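Local atomic coordinates of protein ApaG (Shewanella oneidensis, PDB entry 1TZA), a protein that is of unknown function but belongs to the ApaG family, whose single domain has an immunoglobulin-like (E-set) beta-sandwich fold. Residues A[32-37]-A[49-54]. Residues are numbered along the deposited sequence; the frame is centred on the assembly and turned at random.
Sequences YTITII and RHWIIT
Trp51 reaches across the core of an E-set, immunoglobulin-like beta sandwich to meet Tyr32 and Ile34 on the facing sheet. Strand 28-38, the middle of a three-stranded antiparallel sheet, contributes residues 32-37; strand 44-55 of the second sheet contributes residues 49-54. The nearest CA pair, Ile34 CA and Arg49 CA, is 12.1 Å apart, so the two segments meet through side chains and one bridging water. The packed part lies around the six-membered ring of the indole. Ile34 approaches it head-on: chi1 (-45°) sets CG1 beside the backbone N, and the further turn at chi2 (-68°) carries CD1 to the rim of the ring, close to the ring plane and 4.1 Å from Trp51 CH2. Tyr32 instead runs alongside the indole, antiparallel to it, and its CE1 is 4.1 Å from Trp51 CZ2. The two rings are inclined at 58°, with centroids 5.5 Å apart, an oblique pairing. Met96 of strand 93-104 touches both aromatic side chains, while Val10, Val12, Tyr83 and Tyr100 pack on Ile34. The polar side of the contact, toward Arg49, is looser. There Tyr32 OH and Trp51 NE1 remain 3.6 Å apart without a direct bond, and a water links them. Near this side the second subunit approaches: its Glu18 packs on Tyr32 and forms a salt bridge with Arg49. The water lies in the plane of both rings, at their edges, 2.8 Å from Tyr32 OH, and accepts the indole N-H from Trp51 NE1 at 2.9 Å.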
loop_
_atom_site.group_PDB
_atom_site.type_symbol
_atom_site.label_atom_id
_atom_site.label_comp_id
_atom_site.label_asym_id
_atom_site.label_seq_id
_atom_site.Cartn_x
_atom_site.Cartn_y
_atom_site.Cartn_z
ATOM N N TYR A 32 -3.569 0.453 -5.904
ATOM C CA TYR A 32 -4.131 0.805 -7.198
ATOM C C TYR A 32 -3.161 1.762 -7.887
ATOM O O TYR A 32 -2.587 2.656 -7.254
ATOM C CB TYR A 32 -5.542 1.415 -7.069
ATOM C CG TYR A 32 -5.668 2.634 -6.184
ATOM C CD1 TYR A 32 -5.224 3.881 -6.608
ATOM C CD2 TYR A 32 -6.260 2.537 -4.929
ATOM C CE1 TYR A 32 -5.370 5.007 -5.804
ATOM C CE2 TYR A 32 -6.414 3.640 -4.121
ATOM C CZ TYR A 32 -5.968 4.878 -4.561
ATOM O OH TYR A 32 -6.127 5.981 -3.757
ATOM N N THR A 33 -2.951 1.529 -9.178
ATOM C CA THR A 33 -2.054 2.348 -9.984
ATOM C C THR A 33 -2.893 3.053 -11.039
ATOM O O THR A 33 -3.434 2.422 -11.947
ATOM C CB THR A 33 -0.975 1.480 -10.661
ATOM O OG1 THR A 33 -0.211 0.800 -9.656
ATOM C CG2 THR A 33 -0.038 2.351 -11.505
ATOM N N ILE A 34 -3.011 4.367 -10.891
ATOM C CA ILE A 34 -3.804 5.186 -11.790
ATOM C C ILE A 34 -2.925 5.834 -12.851
ATOM O O ILE A 34 -1.816 6.284 -12.569
ATOM C CB ILE A 34 -4.533 6.324 -11.014
ATOM C CG1 ILE A 34 -5.166 5.779 -9.728
ATOM C CG2 ILE A 34 -5.612 6.958 -11.890
ATOM C CD1 ILE A 34 -6.327 4.836 -9.933
ATOM N N THR A 35 -3.426 5.861 -14.079
ATOM C CA THR A 35 -2.722 6.495 -15.185
ATOM C C THR A 35 -3.688 7.554 -15.679
ATOM O O THR A 35 -4.828 7.249 -16.039
ATOM C CB THR A 35 -2.412 5.515 -16.328
ATOM O OG1 THR A 35 -1.505 4.506 -15.858
ATOM C CG2 THR A 35 -1.767 6.259 -17.507
ATOM N N ILE A 36 -3.231 8.798 -15.664
ATOM C CA ILE A 36 -4.030 9.932 -16.081
ATOM C C ILE A 36 -3.413 10.521 -17.344
ATOM O O ILE A 36 -2.375 11.183 -17.298
ATOM C CB ILE A 36 -4.069 10.963 -14.948
ATOM C CG1 ILE A 36 -4.658 10.300 -13.697
ATOM C CG2 ILE A 36 -4.897 12.154 -15.343
ATOM C CD1 ILE A 36 -4.162 10.881 -12.393
ATOM N N ILE A 37 -4.056 10.260 -18.475
ATOM C CA ILE A 37 -3.566 10.730 -19.766
ATOM C C ILE A 37 -4.209 12.037 -20.206
ATOM O O ILE A 37 -5.438 12.164 -20.243
ATOM C CB ILE A 37 -3.824 9.678 -20.864
ATOM C CG1 ILE A 37 -3.368 8.301 -20.383
ATOM C CG2 ILE A 37 -3.066 10.047 -22.134
ATOM C CD1 ILE A 37 -3.740 7.182 -21.332
ATOM N N ARG A 49 -8.941 15.339 -5.524
ATOM C CA ARG A 49 -9.462 14.014 -5.801
ATOM C C ARG A 49 -10.647 13.817 -4.881
ATOM O O ARG A 49 -10.731 14.428 -3.814
ATOM C CB ARG A 49 -8.414 12.930 -5.545
ATOM C CG ARG A 49 -7.911 12.832 -4.117
ATOM C CD ARG A 49 -7.041 11.586 -3.934
ATOM N NE ARG A 49 -5.940 11.808 -2.999
ATOM C CZ ARG A 49 -6.075 11.969 -1.687
ATOM N NH1 ARG A 49 -7.274 11.929 -1.126
ATOM N NH2 ARG A 49 -5.007 12.183 -0.938
ATOM N N HIS A 50 -11.576 12.983 -5.312
ATOM C CA HIS A 50 -12.757 12.686 -4.526
ATOM C C HIS A 50 -13.114 11.244 -4.832
ATOM O O HIS A 50 -13.558 10.923 -5.932
ATOM C CB HIS A 50 -13.913 13.615 -4.899
ATOM C CG HIS A 50 -15.189 13.301 -4.180
ATOM N ND1 HIS A 50 -15.271 13.226 -2.805
ATOM C CD2 HIS A 50 -16.425 13.008 -4.645
ATOM C CE1 HIS A 50 -16.502 12.897 -2.457
ATOM N NE2 HIS A 50 -17.223 12.758 -3.554
ATOM N N TRP A 51 -12.895 10.379 -3.849
ATOM C CA TRP A 51 -13.158 8.958 -3.988
ATOM C C TRP A 51 -14.419 8.511 -3.266
ATOM O O TRP A 51 -14.866 9.140 -2.309
ATOM C CB TRP A 51 -11.985 8.141 -3.427
ATOM C CG TRP A 51 -10.705 8.186 -4.216
ATOM C CD1 TRP A 51 -9.501 8.700 -3.808
ATOM C CD2 TRP A 51 -10.475 7.602 -5.503
ATOM N NE1 TRP A 51 -8.537 8.462 -4.757
ATOM C CE2 TRP A 51 -9.105 7.792 -5.809
ATOM C CE3 TRP A 51 -11.291 6.936 -6.427
ATOM C CZ2 TRP A 51 -8.535 7.333 -7.002
ATOM C CZ3 TRP A 51 -10.721 6.479 -7.617
ATOM C CH2 TRP A 51 -9.357 6.681 -7.892
ATOM N N ILE A 52 -14.990 7.418 -3.756
ATOM C CA ILE A 52 -16.155 6.793 -3.153
ATOM C C ILE A 52 -15.735 5.333 -3.148
ATOM O O ILE A 52 -15.549 4.719 -4.195
ATOM C CB ILE A 52 -17.444 6.982 -3.989
ATOM C CG1 ILE A 52 -17.952 8.421 -3.845
ATOM C CG2 ILE A 52 -18.525 6.007 -3.527
ATOM C CD1 ILE A 52 -17.166 9.428 -4.642
ATOM N N ILE A 53 -15.556 4.796 -1.955
ATOM C CA ILE A 53 -15.115 3.429 -1.778
ATOM C C ILE A 53 -16.227 2.612 -1.138
ATOM O O ILE A 53 -16.766 2.991 -0.096
ATOM C CB ILE A 53 -13.850 3.414 -0.892
ATOM C CG1 ILE A 53 -12.815 4.383 -1.493
ATOM C CG2 ILE A 53 -13.292 2.004 -0.782
ATOM C CD1 ILE A 53 -11.622 4.660 -0.598
ATOM N N THR A 54 -16.559 1.489 -1.769
ATOM C CA THR A 54 -17.626 0.622 -1.295
ATOM C C THR A 54 -17.185 -0.820 -1.080
ATOM O O THR A 54 -16.571 -1.416 -1.964
ATOM C CB THR A 54 -18.788 0.629 -2.304
ATOM O OG1 THR A 54 -19.142 1.986 -2.606
ATOM C CG2 THR A 54 -20.003 -0.096 -1.739
HETATM O O HOH W 1 -5.677 8.518 -4.749
#